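Local coordinates for NEQ011 (Nanoarchaeum equitans Kin4-M, PDB 6GQ8), which is a superoxide reductase of the desulfoferrodoxin family, probably reducing superoxide at a mononuclear non-haem iron centre, at residues P8-I13 with T98-W103; T4-K9 with G30-H35. All coordinates share one frame; numbering follows the deposited sequence.

Interaction 1. Residues P8-I13 with T98-W103. With FE (Fe (III) ion), chain E.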
ATOM      1  N   PRO A   8      24.511   3.037   6.860  1.00 60.84           N
ATOM      2  CA  PRO A   8      24.343   4.301   6.122  1.00 63.09           C
ATOM      3  C   PRO A   8      23.521   4.174   4.852  1.00 62.43           C
ATOM      4  O   PRO A   8      22.864   5.145   4.454  1.00 65.01           O
ATOM      5  CB  PRO A   8      25.789   4.719   5.814  1.00 65.74           C
ATOM      6  CG  PRO A   8      26.614   4.021   6.847  1.00 68.79           C
ATOM      7  CD  PRO A   8      25.929   2.713   7.094  1.00 64.58           C
ATOM      8  N   LYS A   9      23.528   3.011   4.202  1.00 58.00           N
ATOM      9  CA  LYS A   9      22.819   2.853   2.939  1.00 53.65           C
ATOM     10  C   LYS A   9      21.375   2.410   3.118  1.00 50.68           C
ATOM     11  O   LYS A   9      20.542   2.684   2.246  1.00 52.14           O
ATOM     12  CB  LYS A   9      23.546   1.851   2.037  1.00 52.75           C
ATOM     13  CG  LYS A   9      24.719   2.437   1.264  1.00 57.24           C
ATOM     14  CD  LYS A   9      25.295   1.417   0.296  1.00 59.86           C
ATOM     15  CE  LYS A   9      26.353   2.036  -0.603  1.00 64.98           C
ATOM     16  NZ  LYS A   9      26.879   1.057  -1.596  1.00 65.26           N
ATOM     17  N   HIS A  10      21.051   1.728   4.220  1.00 48.34           N
ATOM     18  CA  HIS A  10      19.752   1.091   4.373  1.00 46.10           C
ATOM     19  C   HIS A  10      18.920   1.604   5.541  1.00 47.84           C
ATOM     20  O   HIS A  10      17.696   1.445   5.510  1.00 45.30           O
ATOM     21  CB  HIS A  10      19.919  -0.429   4.540  1.00 45.96           C
ATOM     22  CG  HIS A  10      20.516  -1.113   3.349  1.00 44.56           C
ATOM     23  ND1 HIS A  10      21.852  -1.441   3.274  1.00 48.62           N
ATOM     24  CD2 HIS A  10      19.957  -1.552   2.197  1.00 46.17           C
ATOM     25  CE1 HIS A  10      22.094  -2.040   2.121  1.00 49.75           C
ATOM     26  NE2 HIS A  10      20.960  -2.120   1.448  1.00 46.36           N
ATOM     27  N   SER A  11      19.531   2.206   6.556  1.00 49.36           N
ATOM     28  CA  SER A  11      18.776   2.615   7.739  1.00 45.74           C
ATOM     29  C   SER A  11      17.877   3.804   7.417  1.00 42.54           C
ATOM     30  O   SER A  11      18.349   4.800   6.859  1.00 44.88           O
ATOM     31  CB  SER A  11      19.718   2.968   8.889  1.00 48.39           C
ATOM     32  OG  SER A  11      20.367   1.813   9.390  1.00 50.89           O
ATOM     33  N   PRO A  12      16.581   3.741   7.740  1.00 42.02           N
ATOM     34  CA  PRO A  12      15.691   4.891   7.526  1.00 43.31           C
ATOM     35  C   PRO A  12      15.893   5.940   8.608  1.00 48.09           C
ATOM     36  O   PRO A  12      15.497   5.750   9.761  1.00 55.97           O
ATOM     37  CB  PRO A  12      14.292   4.261   7.591  1.00 43.34           C
ATOM     38  CG  PRO A  12      14.459   3.064   8.467  1.00 42.15           C
ATOM     39  CD  PRO A  12      15.859   2.553   8.231  1.00 41.78           C
ATOM     40  N   ILE A  13      16.507   7.058   8.237  1.00 47.79           N
ATOM     41  CA  ILE A  13      16.822   8.109   9.201  1.00 47.05           C
ATOM     42  C   ILE A  13      15.581   8.958   9.439  1.00 44.95           C
ATOM     43  O   ILE A  13      14.932   9.410   8.490  1.00 46.28           O
ATOM     44  CB  ILE A  13      17.995   8.969   8.703  1.00 52.01           C
ATOM     45  CG1 ILE A  13      19.243   8.107   8.513  1.00 55.70           C
ATOM     46  CG2 ILE A  13      18.274  10.109   9.675  1.00 53.94           C
ATOM     47  CD1 ILE A  13      19.628   7.316   9.745  1.00 58.19           C
ATOM     48  N   THR A  98      14.990  -4.353  -1.811  1.00 30.32           N
ATOM     49  CA  THR A  98      14.635  -5.548  -2.569  1.00 30.48           C
ATOM     50  C   THR A  98      15.708  -6.628  -2.527  1.00 38.88           C
ATOM     51  O   THR A  98      15.433  -7.761  -2.936  1.00 37.11           O
ATOM     52  CB  THR A  98      14.331  -5.183  -4.023  1.00 34.16           C
ATOM     53  OG1 THR A  98      15.456  -4.506  -4.594  1.00 31.89           O
ATOM     54  CG2 THR A  98      13.106  -4.284  -4.098  1.00 36.45           C
ATOM     55  N   LEU A  99      16.915  -6.316  -2.056  1.00 34.37           N
ATOM     56  CA  LEU A  99      17.970  -7.309  -1.935  1.00 37.07           C
ATOM     57  C   LEU A  99      18.435  -7.551  -0.509  1.00 38.44           C
ATOM     58  O   LEU A  99      18.862  -8.665  -0.200  1.00 40.57           O
ATOM     59  CB  LEU A  99      19.192  -6.904  -2.779  1.00 39.36           C
ATOM     60  CG  LEU A  99      19.047  -6.940  -4.300  1.00 39.36           C
ATOM     61  CD1 LEU A  99      20.387  -6.663  -4.967  1.00 49.49           C
ATOM     62  CD2 LEU A  99      18.492  -8.278  -4.758  1.00 44.64           C
ATOM     63  N   HIS A 100      18.358  -6.551   0.372  1.00 37.69           N
ATOM     64  CA  HIS A 100      18.967  -6.649   1.694  1.00 39.84           C
ATOM     65  C   HIS A 100      17.945  -6.582   2.825  1.00 40.87           C
ATOM     66  O   HIS A 100      18.303  -6.250   3.961  1.00 39.42           O
ATOM     67  CB  HIS A 100      20.039  -5.572   1.852  1.00 43.73           C
ATOM     68  CG  HIS A 100      21.087  -5.622   0.784  1.00 46.84           C
ATOM     69  ND1 HIS A 100      21.153  -4.701  -0.240  1.00 46.30           N
ATOM     70  CD2 HIS A 100      22.085  -6.508   0.559  1.00 50.87           C
ATOM     71  CE1 HIS A 100      22.161  -5.005  -1.037  1.00 49.44           C
ATOM     72  NE2 HIS A 100      22.744  -6.098  -0.576  1.00 51.86           N
ATOM     73  N   GLY A 101      16.681  -6.880   2.538  1.00 36.41           N
ATOM     74  CA  GLY A 101      15.723  -7.121   3.598  1.00 35.27           C
ATOM     75  C   GLY A 101      15.206  -5.847   4.246  1.00 35.66           C
ATOM     76  O   GLY A 101      15.146  -4.780   3.632  1.00 33.66           O
ATOM     77  N   LEU A 102      14.831  -5.978   5.516  1.00 35.22           N
ATOM     78  CA  LEU A 102      14.152  -4.936   6.270  1.00 34.12           C
ATOM     79  C   LEU A 102      15.089  -4.313   7.298  1.00 36.10           C
ATOM     80  O   LEU A 102      15.934  -4.992   7.889  1.00 38.89           O
ATOM     81  CB  LEU A 102      12.913  -5.498   6.972  1.00 36.58           C
ATOM     82  CG  LEU A 102      11.839  -6.052   6.036  1.00 40.85           C
ATOM     83  CD1 LEU A 102      11.049  -7.167   6.703  1.00 46.30           C
ATOM     84  CD2 LEU A 102      10.916  -4.931   5.608  1.00 39.46           C
ATOM     85  N   TRP A 103      14.910  -3.012   7.520  1.00 34.35           N
ATOM     86  CA  TRP A 103      15.745  -2.237   8.427  1.00 37.65           C
ATOM     87  C   TRP A 103      14.862  -1.337   9.280  1.00 38.41           C
ATOM     88  O   TRP A 103      13.883  -0.772   8.786  1.00 39.17           O
ATOM     89  CB  TRP A 103      16.766  -1.397   7.652  1.00 37.85           C
ATOM     90  CG  TRP A 103      17.677  -2.211   6.785  1.00 39.67           C
ATOM     91  CD1 TRP A 103      17.397  -2.725   5.552  1.00 37.24           C
ATOM     92  CD2 TRP A 103      19.023  -2.596   7.085  1.00 44.59           C
ATOM     93  NE1 TRP A 103      18.485  -3.412   5.069  1.00 40.79           N
ATOM     94  CE2 TRP A 103      19.495  -3.349   5.992  1.00 44.91           C
ATOM     95  CE3 TRP A 103      19.874  -2.379   8.173  1.00 48.72           C
ATOM     96  CZ2 TRP A 103      20.782  -3.880   5.953  1.00 49.57           C
ATOM     97  CZ3 TRP A 103      21.148  -2.911   8.134  1.00 52.87           C
ATOM     98  CH2 TRP A 103      21.591  -3.652   7.031  1.00 53.81           C
TER
HETATM   99 FE    FE E 201      20.336  -2.660  -0.636  1.00 41.20          FE
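H10 NE2 and H100 ND1 meet on the iron (III) ion, and H10 NE2 binds it at 2.2 Å. H100 ND1 reaches the metal at the same length. The two nitrogens stand 3.1 Å apart, NE2 of H10 to ND1 of H100, as neighbouring ligands at roughly a right angle around the metal and not as a hydrogen-bonded pair. Their rings are inclined by 68°. H35, H41 and C97 complete the shell, giving the four-histidine, one-cysteine iron site of superoxide reductases, set at one end of their immunoglobulin-like beta sandwich. W103 backs H10 from the strand 101-108: the CB of H10 lies over one face of the indole, 3.2 Å from the centroid of its five-membered ring and almost on the normal. Beyond CB the imidazole runs nearly parallel to the indole, with planes 9° apart, yet slides off it, leaving little overlap. H10 takes this course because its CG lies anti to the carbonyl carbon, chi1 -64°, which carries the ring past the indole to the metal. The other ring nitrogen, ND1, is hydrogen-bonded to OD1 of N7, a second-shell partner that, with the iron bond, fixes the ring's rotation. W103 NE1 makes only a weak, bent hydrogen bond to H100 O, 3.1 Å. With an alanine in place of W103 the aromatic face under H10 CB is gone, and this metal ligand would probably lose its backing and be freer to shift. On the strand side, P12 CD packs against W103 CB at 4.1 Å, while S11 OG, the hydrogen-bond partner of N7 N, approaches the indole only loosely.

Interaction 2. Residues T4-K9 with G30-H35; sequences TEYNPK and GKEVKH. With FE (Fe (III) ion), chain E.
K9 passes its extended chain obliquely over V33, with CG and CE both against the CG1 methyl and CE the nearer, 3.7 Å from it. The other methyl, V33 CG2, turns to P8, meeting CB at 4.2 Å. P8 CB also takes the end of E32, whose OE2 comes within 3.3 Å. Y6 OH stands near the same carboxylate, but 3.6 Å from OE2 is too long for a bond. Polar contact between the backbones runs through a water, which donates to P8 O and accepts from G30 N at 2.7 Å. G30 CA-H points at P8 O as well, 3.4 Å from CA to O. A side chain at G30, where phi is 76°, would run into the backbone N of H35. H35 holds its CG anti to its own nitrogen, chi1 -173°, which sends the imidazole past K9 O to bind the iron (III) ion through NE2. K31 and K34 form salt bridges with E15 and E76, respectively. The contact joins two irregular loops: residues 4-9 link strand 2-3 to strand 12-19, while the loop of residues 30-35 follows strand 22-29 on the way to strand 43-52.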
ATOM      1  N   THR A   4      18.261  -4.066  13.128  1.00 51.90           N
ATOM      2  CA  THR A   4      18.265  -2.858  13.939  1.00 52.27           C
ATOM      3  C   THR A   4      19.607  -2.146  13.917  1.00 53.79           C
ATOM      4  O   THR A   4      19.684  -0.985  14.332  1.00 52.22           O
ATOM      5  CB  THR A   4      17.899  -3.184  15.392  1.00 55.79           C
ATOM      6  OG1 THR A   4      18.841  -4.124  15.925  1.00 62.09           O
ATOM      7  CG2 THR A   4      16.504  -3.782  15.467  1.00 56.96           C
ATOM      8  N   GLU A   5      20.657  -2.823  13.459  1.00 58.66           N
ATOM      9  CA  GLU A   5      21.977  -2.218  13.383  1.00 65.53           C
ATOM     10  C   GLU A   5      21.969  -1.059  12.394  1.00 59.69           C
ATOM     11  O   GLU A   5      21.308  -1.116  11.352  1.00 53.63           O
ATOM     12  CB  GLU A   5      23.000  -3.269  12.947  1.00 72.20           C
ATOM     13  CG  GLU A   5      22.941  -4.556  13.756  1.00 81.91           C
ATOM     14  CD  GLU A   5      24.077  -5.508  13.443  1.00 90.56           C
ATOM     15  OE1 GLU A   5      24.547  -5.514  12.285  1.00 91.16           O
ATOM     16  OE2 GLU A   5      24.496  -6.255  14.353  1.00 95.57           O
ATOM     17  N   TYR A   6      22.692   0.004  12.733  1.00 61.49           N
ATOM     18  CA  TYR A   6      22.752   1.162  11.853  1.00 59.83           C
ATOM     19  C   TYR A   6      23.513   0.823  10.577  1.00 57.74           C
ATOM     20  O   TYR A   6      24.525   0.117  10.606  1.00 58.54           O
ATOM     21  CB  TYR A   6      23.414   2.347  12.557  1.00 62.44           C
ATOM     22  CG  TYR A   6      23.654   3.519  11.632  1.00 61.20           C
ATOM     23  CD1 TYR A   6      22.614   4.356  11.256  1.00 59.17           C
ATOM     24  CD2 TYR A   6      24.921   3.779  11.123  1.00 63.84           C
ATOM     25  CE1 TYR A   6      22.827   5.423  10.403  1.00 60.45           C
ATOM     26  CE2 TYR A   6      25.143   4.844  10.271  1.00 65.23           C
ATOM     27  CZ  TYR A   6      24.092   5.662   9.914  1.00 64.15           C
ATOM     28  OH  TYR A   6      24.309   6.723   9.066  1.00 68.85           O
ATOM     29  N   ASN A   7      23.021   1.338   9.455  1.00 57.90           N
ATOM     30  CA  ASN A   7      23.652   1.134   8.158  1.00 60.02           C
ATOM     31  C   ASN A   7      23.438   2.370   7.295  1.00 59.35           C
ATOM     32  O   ASN A   7      22.291   2.739   7.014  1.00 57.90           O
ATOM     33  CB  ASN A   7      23.091  -0.112   7.474  1.00 59.44           C
ATOM     34  CG  ASN A   7      23.783  -0.419   6.162  1.00 62.59           C
ATOM     35  OD1 ASN A   7      23.441   0.140   5.121  1.00 63.23           O
ATOM     36  ND2 ASN A   7      24.765  -1.313   6.206  1.00 66.75           N
ATOM     37  N   PRO A   8      24.511   3.037   6.860  1.00 60.84           N
ATOM     38  CA  PRO A   8      24.343   4.301   6.122  1.00 63.09           C
ATOM     39  C   PRO A   8      23.521   4.174   4.852  1.00 62.43           C
ATOM     40  O   PRO A   8      22.864   5.145   4.454  1.00 65.01           O
ATOM     41  CB  PRO A   8      25.789   4.719   5.814  1.00 65.74           C
ATOM     42  CG  PRO A   8      26.614   4.021   6.847  1.00 68.79           C
ATOM     43  CD  PRO A   8      25.929   2.713   7.094  1.00 64.58           C
ATOM     44  N   LYS A   9      23.528   3.011   4.202  1.00 58.00           N
ATOM     45  CA  LYS A   9      22.819   2.853   2.939  1.00 53.65           C
ATOM     46  C   LYS A   9      21.375   2.410   3.118  1.00 50.68           C
ATOM     47  O   LYS A   9      20.542   2.684   2.246  1.00 52.14           O
ATOM     48  CB  LYS A   9      23.546   1.851   2.037  1.00 52.75           C
ATOM     49  CG  LYS A   9      24.719   2.437   1.264  1.00 57.24           C
ATOM     50  CD  LYS A   9      25.295   1.417   0.296  1.00 59.86           C
ATOM     51  CE  LYS A   9      26.353   2.036  -0.603  1.00 64.98           C
ATOM     52  NZ  LYS A   9      26.879   1.057  -1.596  1.00 65.26           N
ATOM     53  N   GLY A  30      19.388   6.173   3.033  1.00 52.09           N
ATOM     54  CA  GLY A  30      20.582   6.506   2.279  1.00 54.63           C
ATOM     55  C   GLY A  30      20.894   7.984   2.268  1.00 57.94           C
ATOM     56  O   GLY A  30      21.310   8.521   1.232  1.00 57.46           O
ATOM     57  N   LYS A  31      20.701   8.663   3.401  1.00 58.78           N
ATOM     58  CA  LYS A  31      20.878  10.110   3.452  1.00 62.49           C
ATOM     59  C   LYS A  31      22.319  10.511   3.150  1.00 72.47           C
ATOM     60  O   LYS A  31      22.571  11.348   2.275  1.00 72.32           O
ATOM     61  CB  LYS A  31      20.439  10.632   4.819  1.00 61.82           C
ATOM     62  CG  LYS A  31      20.281  12.135   4.885  1.00 66.83           C
ATOM     63  CD  LYS A  31      19.932  12.585   6.291  1.00 67.36           C
ATOM     64  CE  LYS A  31      19.751  14.088   6.350  1.00 69.85           C
ATOM     65  NZ  LYS A  31      19.350  14.534   7.708  1.00 72.67           N
ATOM     66  N   GLU A  32      23.284   9.917   3.858  1.00 79.51           N
ATOM     67  CA  GLU A  32      24.685  10.285   3.678  1.00 92.14           C
ATOM     68  C   GLU A  32      25.375   9.495   2.578  1.00 89.21           C
ATOM     69  O   GLU A  32      26.294  10.019   1.938  1.00 92.13           O
ATOM     70  CB  GLU A  32      25.460  10.126   4.991  1.00103.27           C
ATOM     71  CG  GLU A  32      25.622   8.696   5.494  1.00108.55           C
ATOM     72  CD  GLU A  32      26.604   8.601   6.648  1.00117.60           C
ATOM     73  OE1 GLU A  32      26.795   9.621   7.342  1.00121.34           O
ATOM     74  OE2 GLU A  32      27.114   7.490   6.918  1.00119.80           O
ATOM     75  N   VAL A  33      24.966   8.252   2.348  1.00 82.71           N
ATOM     76  CA  VAL A  33      25.469   7.448   1.243  1.00 77.16           C
ATOM     77  C   VAL A  33      24.249   6.979   0.466  1.00 73.72           C
ATOM     78  O   VAL A  33      23.461   6.168   0.971  1.00 70.26           O
ATOM     79  CB  VAL A  33      26.317   6.261   1.717  1.00 74.79           C
ATOM     80  CG1 VAL A  33      26.836   5.479   0.526  1.00 72.31           C
ATOM     81  CG2 VAL A  33      27.472   6.751   2.583  1.00 79.58           C
ATOM     82  N   LYS A  34      24.086   7.489  -0.753  1.00 72.76           N
ATOM     83  CA  LYS A  34      22.896   7.195  -1.539  1.00 68.37           C
ATOM     84  C   LYS A  34      22.816   5.708  -1.860  1.00 61.01           C
ATOM     85  O   LYS A  34      23.797   5.096  -2.291  1.00 62.64           O
ATOM     86  CB  LYS A  34      22.900   8.025  -2.824  1.00 74.04           C
ATOM     87  CG  LYS A  34      22.077   9.306  -2.729  1.00 77.71           C
ATOM     88  CD  LYS A  34      22.157  10.128  -4.008  1.00 80.90           C
ATOM     89  CE  LYS A  34      21.577   9.373  -5.195  1.00 77.22           C
ATOM     90  NZ  LYS A  34      20.110   9.161  -5.049  1.00 72.44           N
ATOM     91  N   HIS A  35      21.646   5.127  -1.636  1.00 60.88           N
ATOM     92  CA  HIS A  35      21.414   3.735  -1.990  1.00 52.59           C
ATOM     93  C   HIS A  35      21.079   3.639  -3.478  1.00 51.42           C
ATOM     94  O   HIS A  35      20.420   4.530  -4.021  1.00 50.38           O
ATOM     95  CB  HIS A  35      20.266   3.160  -1.153  1.00 49.89           C
ATOM     96  CG  HIS A  35      20.057   1.686  -1.326  1.00 49.57           C
ATOM     97  ND1 HIS A  35      19.257   1.157  -2.316  1.00 46.55           N
ATOM     98  CD2 HIS A  35      20.521   0.629  -0.616  1.00 49.70           C
ATOM     99  CE1 HIS A  35      19.247  -0.160  -2.218  1.00 46.21           C
ATOM    100  NE2 HIS A  35      20.006  -0.507  -1.194  1.00 48.06           N
TER
HETATM  101 FE    FE E 201      20.336  -2.660  -0.636  1.00 41.20          FE
HETATM  102  O   HOH W   1      20.294   5.780   5.540  1.00 39.13           O

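Interactions 1 and 2 share P8 and K9, lie about 7 Å apart between centres, and converge on one iron (III) ion. H10 and H100 come from interaction 1 and H35 from interaction 2, with H10 NE2 and H35 NE2 3.2 Å apart as neighbouring ligands. Residues 4-13 thus serve both contacts: 8-13 carries a ligand and leans on W103, while 4-9 packs on the loop that delivers H35. N7 joins them further, its CB lying 3.5 Å from W103 CZ3. S11 OG of interaction 1 lies 3.5 Å from Y6 CA of interaction 2.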